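Local atomic coordinates of conserved hypothetical exported protein (Bacteroides fragilis, PDB entry 4JJA), a protein that is of unknown function but may cleave peptidoglycan as a beta-N-acetylmuramidase. Residues G255-T260 with P277-K282; R319-F324 with M337-K342. All blocks are in the same frame, centred on the assembly; numbering follows the deposited sequence. Where two conformers were deposited one is given.

In the fold
Both contacts lie in the C-terminal NamZ part of the chain, on the same side of the chain's centre, with about 6 Å between their nearest atoms. Contact 1 is partly buried and belongs to a small three-stranded antiparallel sheet: the end of strand 253-256 meets the loop that leads into strand 284-288. Contact 2 is buried and belongs to the helical part, where the loop after helix 305-314 meets the end of helix 333-339. Their chemistry differs accordingly. A proline, a histidine and a glutamine amide do the work in contact 1, a phenylalanine packed against isoleucine and glutamate in contact 2. Helix 305-314 borders both, touching His256 in one and Ile338 and Glu339 in the other.

Contact 1 of 2, residues G255-T260 with P277-K282; sequences GHPNMT and PPQLNK
Gln279 lays its amide against Pro257 and His256, joining the turn that ends strand 253-256 to the loop leading into strand 284-288, neighbouring strands of an antiparallel sheet. The oxygen end of the amide meets the proline: Gln279 OE1 lies 3.4 Å from Pro257 CG and almost as near to Pro257 CD. The nitrogen end reaches the imidazole, with Gln279 NE2 at 3.4 Å from His256 NE2. The ring and amide planes are 66° apart and Gln279 NE2 approaches the ring obliquely; the donor geometry does not suit a hydrogen bond, and the two nitrogens are only in packing contact. Gln279 NE2 instead donates to the carbonyl of Pro240, which fixes the rotation of the amide and leaves OE1 on the proline side. The glutamine chain is bent at chi2, and its CG also passes Pro257 CD, at 3.9 Å. Lys282 adds only its CB, 3.9 Å from Pro257 CG, while its ammonium end leads away.

Turns set these groups in place. Residues 256-259 form a type I turn, and Pro257, with phi restrained by its ring, suits the second position. On the other side two type II turns overlap, 277-280 and 279-282. Pro278 fits the second position of the first, whereas Gln279 and Asn281 occupy the third positions with positive phi, which asparagine tolerates well. The carbonyl of Gln279 then closes the second turn by accepting the backbone N-H of Lys282.

His256, its CG anti to the backbone N (chi1 -174°), swings its ring back over its own turn. Pro257 CD sits 3.2 Å above one face, toward the rim, and His256 ND1 accepts a bond from Asn258 N at 2.9 Å, the donor tilted 20° out of the ring plane.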
# COMPACT_ATOMS: atom_id res chain seq x y z
N GLY A 255 7.87 17.43 11.49
CA GLY A 255 8.02 18.57 12.36
C GLY A 255 6.72 18.91 13.07
O GLY A 255 5.68 18.35 12.80
N HIS A 256 6.80 19.89 13.98
CA HIS A 256 5.66 20.23 14.82
C HIS A 256 5.89 21.63 15.37
O HIS A 256 7.04 22.03 15.59
CB HIS A 256 5.59 19.20 15.97
CG HIS A 256 4.41 19.32 16.86
ND1 HIS A 256 4.34 20.27 17.86
CD2 HIS A 256 3.20 18.70 16.81
CE1 HIS A 256 3.15 20.20 18.42
NE2 HIS A 256 2.44 19.26 17.81
N PRO A 257 4.80 22.38 15.60
CA PRO A 257 5.02 23.75 16.13
C PRO A 257 5.73 23.87 17.47
O PRO A 257 6.28 24.92 17.76
CB PRO A 257 3.63 24.33 16.22
CG PRO A 257 2.70 23.33 15.75
CD PRO A 257 3.39 22.11 15.30
N ASN A 258 5.67 22.81 18.27
CA ASN A 258 6.25 22.79 19.60
C ASN A 258 7.68 22.23 19.60
O ASN A 258 8.37 22.38 20.59
CB ASN A 258 5.33 22.05 20.59
CG ASN A 258 4.02 22.80 20.86
OD1 ASN A 258 3.12 22.90 19.97
ND2 ASN A 258 3.92 23.41 22.03
N MSE A 259 8.13 21.61 18.50
CA MSE A 259 9.46 21.04 18.44
C MSE A 259 10.46 22.16 18.44
O MSE A 259 10.23 23.25 17.90
CB MSE A 259 9.59 20.12 17.22
CG MSE A 259 9.09 18.70 17.55
SE MSE A 259 8.92 17.48 16.08
CE MSE A 259 10.68 17.49 15.47
N THR A 260 11.60 21.89 19.06
CA THR A 260 12.44 23.00 19.50
C THR A 260 13.89 22.62 19.25
O THR A 260 14.33 21.50 19.50
CB THR A 260 12.18 23.29 21.07
OG1 THR A 260 10.81 23.73 21.30
CG2 THR A 260 13.16 24.32 21.68
N PRO A 277 -4.89 19.65 6.51
CA PRO A 277 -3.78 18.85 6.93
C PRO A 277 -3.42 19.08 8.41
O PRO A 277 -3.77 20.12 8.97
CB PRO A 277 -2.62 19.29 6.01
CG PRO A 277 -2.89 20.73 5.78
CD PRO A 277 -4.40 20.78 5.66
N PRO A 278 -2.72 18.12 9.01
CA PRO A 278 -2.18 18.31 10.33
C PRO A 278 -1.36 19.60 10.42
O PRO A 278 -0.51 19.87 9.58
CB PRO A 278 -1.34 17.03 10.54
CG PRO A 278 -1.95 16.04 9.60
CD PRO A 278 -2.46 16.77 8.47
N GLN A 279 -1.59 20.38 11.48
CA GLN A 279 -0.83 21.58 11.71
C GLN A 279 -1.00 22.63 10.61
O GLN A 279 -0.10 23.43 10.35
CB GLN A 279 0.66 21.28 12.01
CG GLN A 279 0.91 20.17 13.04
CD GLN A 279 0.35 20.44 14.40
OE1 GLN A 279 -0.02 21.54 14.73
NE2 GLN A 279 0.25 19.38 15.21
N LEU A 280 -2.17 22.64 9.99
CA LEU A 280 -2.53 23.59 8.96
C LEU A 280 -2.20 25.00 9.41
O LEU A 280 -2.68 25.44 10.46
CB LEU A 280 -4.01 23.49 8.61
CG LEU A 280 -4.56 24.55 7.68
CD1 LEU A 280 -3.81 24.59 6.31
CD2 LEU A 280 -6.06 24.35 7.48
N ASN A 281 -1.44 25.72 8.60
CA ASN A 281 -1.08 27.11 8.81
C ASN A 281 -0.24 27.39 10.06
O ASN A 281 -0.08 28.54 10.45
CB ASN A 281 -2.30 28.03 8.72
CG ASN A 281 -2.93 28.06 7.32
OD1 ASN A 281 -2.24 27.98 6.30
ND2 ASN A 281 -4.25 28.15 7.27
N LYS A 282 0.35 26.35 10.63
CA LYS A 282 1.31 26.46 11.73
C LYS A 282 2.72 26.27 11.28
O LYS A 282 2.99 25.35 10.52
CB LYS A 282 1.09 25.30 12.75
CG LYS A 282 -0.25 25.10 13.21
CD LYS A 282 -0.63 26.13 14.19
CE LYS A 282 -1.79 25.58 15.05
NZ LYS A 282 -1.93 26.56 16.14

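Contact 2 of 2, residues R319-F324 with M337-K342; sequences RFFRPF and MIEGGK
Between Phe321 and Glu339, whose CA atoms are 10.0 Å apart, the loop 319-324 faces the last turn of helix 333-339, and the gap is bridged by side chains alone. Phe321 extends about halfway across. Its outer end meets Ile338, where Phe321 CZ is 3.9 Å from Ile338 CG2, a methyl lying at the edge of the ring near its plane; Ile338 CD1 stands equally close to the same carbon. Both branches thus pack on the CZ end of the ring, an apolar fit suited to a beta-branched residue. Glu339 runs past in the opposite direction, extended beyond CG (chi2 177°), bringing Glu339 OE2 to 3.4 Å from Phe321 CD2. The carboxylate and ring planes are 57° apart.

The helix stops here in a Schellman motif: Gly341 N bonds to Ile338 O at 3.0 Å, and Lys342 N to Met337 O. Gly341 has phi 86°, a conformation that glycine, lacking a side chain, adopts without steric conflict.

Phe321 is further enclosed by rings. Phe320 CD2 hangs 3.6 Å above the centre of one face, and Tyr311 and Phe325 also meet it, making an aromatic cluster between helices 305-314 and 325-329. Glu339 OE2 also lies close to Asp318 OD1, a like-charged neighbour that might raise the pKa of one of the two carboxylates.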
# COMPACT_ATOMS: atom_id res chain seq x y z
N ARG A 319 1.15 11.14 25.76
CA ARG A 319 0.21 11.83 24.89
C ARG A 319 0.73 12.03 23.48
O ARG A 319 -0.03 12.31 22.57
CB ARG A 319 -0.22 13.19 25.50
CG ARG A 319 -0.82 13.10 26.84
CD ARG A 319 -1.93 12.05 26.88
NE ARG A 319 -2.58 11.99 28.21
CZ ARG A 319 -3.68 12.64 28.54
NH1 ARG A 319 -4.32 13.40 27.65
NH2 ARG A 319 -4.18 12.51 29.78
N PHE A 320 2.03 11.87 23.29
CA PHE A 320 2.63 11.85 21.94
C PHE A 320 2.05 10.76 21.05
O PHE A 320 1.98 10.90 19.83
CB PHE A 320 4.14 11.65 22.11
CG PHE A 320 4.89 11.53 20.82
CD1 PHE A 320 5.33 12.68 20.13
CD2 PHE A 320 5.21 10.30 20.33
CE1 PHE A 320 6.04 12.55 18.96
CE2 PHE A 320 5.94 10.20 19.18
CZ PHE A 320 6.35 11.32 18.52
N PHE A 321 1.69 9.63 21.65
CA PHE A 321 1.20 8.47 20.90
C PHE A 321 -0.30 8.46 20.94
O PHE A 321 -0.88 8.28 22.00
CB PHE A 321 1.74 7.14 21.43
CG PHE A 321 3.23 7.01 21.36
CD1 PHE A 321 3.86 6.66 20.21
CD2 PHE A 321 4.02 7.25 22.51
CE1 PHE A 321 5.25 6.55 20.17
CE2 PHE A 321 5.38 7.13 22.48
CZ PHE A 321 6.01 6.77 21.31
N ARG A 322 -0.94 8.63 19.80
CA ARG A 322 -2.38 8.51 19.67
C ARG A 322 -2.79 7.12 20.13
O ARG A 322 -2.02 6.17 19.99
CB ARG A 322 -2.77 8.69 18.22
CG ARG A 322 -2.61 10.15 17.78
CD ARG A 322 -2.79 10.41 16.35
NE ARG A 322 -2.99 11.83 16.08
CZ ARG A 322 -3.11 12.35 14.86
NH1 ARG A 322 -2.94 11.58 13.78
NH2 ARG A 322 -3.34 13.67 14.75
N PRO A 323 -4.05 6.92 20.57
CA PRO A 323 -4.48 5.58 20.95
C PRO A 323 -4.20 4.54 19.85
O PRO A 323 -3.83 3.39 20.13
CB PRO A 323 -5.96 5.79 21.22
CG PRO A 323 -6.02 7.17 21.76
CD PRO A 323 -5.04 7.96 20.93
N PHE A 324 -4.41 4.96 18.61
CA PHE A 324 -4.32 4.07 17.47
C PHE A 324 -2.93 3.89 16.91
O PHE A 324 -2.78 3.24 15.88
CB PHE A 324 -5.36 4.42 16.44
CG PHE A 324 -5.30 5.84 15.96
CD1 PHE A 324 -4.39 6.23 14.98
CD2 PHE A 324 -6.13 6.81 16.51
CE1 PHE A 324 -4.34 7.52 14.54
CE2 PHE A 324 -6.07 8.12 16.03
CZ PHE A 324 -5.18 8.43 15.05
N MSE A 337 8.68 0.62 24.82
CA MSE A 337 10.15 0.71 24.74
C MSE A 337 10.65 2.11 24.44
O MSE A 337 11.64 2.54 25.01
CB MSE A 337 10.67 -0.29 23.72
CG MSE A 337 10.51 -1.74 24.13
SE MSE A 337 11.16 -3.00 22.85
CE MSE A 337 13.08 -2.86 23.18
N ILE A 338 9.92 2.85 23.59
CA ILE A 338 10.31 4.24 23.37
C ILE A 338 10.23 5.01 24.69
O ILE A 338 11.14 5.75 25.07
CB ILE A 338 9.49 4.92 22.29
CG1 ILE A 338 9.79 4.26 20.92
CG2 ILE A 338 9.78 6.43 22.26
CD1 ILE A 338 8.98 4.74 19.74
N GLU A 339 9.11 4.86 25.38
CA GLU A 339 8.89 5.58 26.62
C GLU A 339 9.87 5.14 27.69
O GLU A 339 10.19 5.91 28.59
CB GLU A 339 7.46 5.35 27.09
CG GLU A 339 6.48 6.08 26.20
CD GLU A 339 5.02 5.87 26.52
OE1 GLU A 339 4.66 5.05 27.39
OE2 GLU A 339 4.19 6.51 25.82
N GLY A 340 10.32 3.91 27.60
CA GLY A 340 11.32 3.36 28.51
C GLY A 340 12.74 3.77 28.21
O GLY A 340 13.66 3.33 28.92
N GLY A 341 12.96 4.56 27.15
CA GLY A 341 14.29 5.03 26.82
C GLY A 341 15.12 4.13 25.98
O GLY A 341 16.33 4.34 25.86
N LYS A 342 14.51 3.11 25.38
CA LYS A 342 15.26 2.19 24.52
C LYS A 342 15.60 2.82 23.17
O LYS A 342 15.01 3.79 22.74
CB LYS A 342 14.48 0.92 24.31
CG LYS A 342 14.10 0.18 25.61
CD LYS A 342 15.28 -0.22 26.48
CE LYS A 342 14.77 -0.86 27.78
NZ LYS A 342 15.86 -1.29 28.66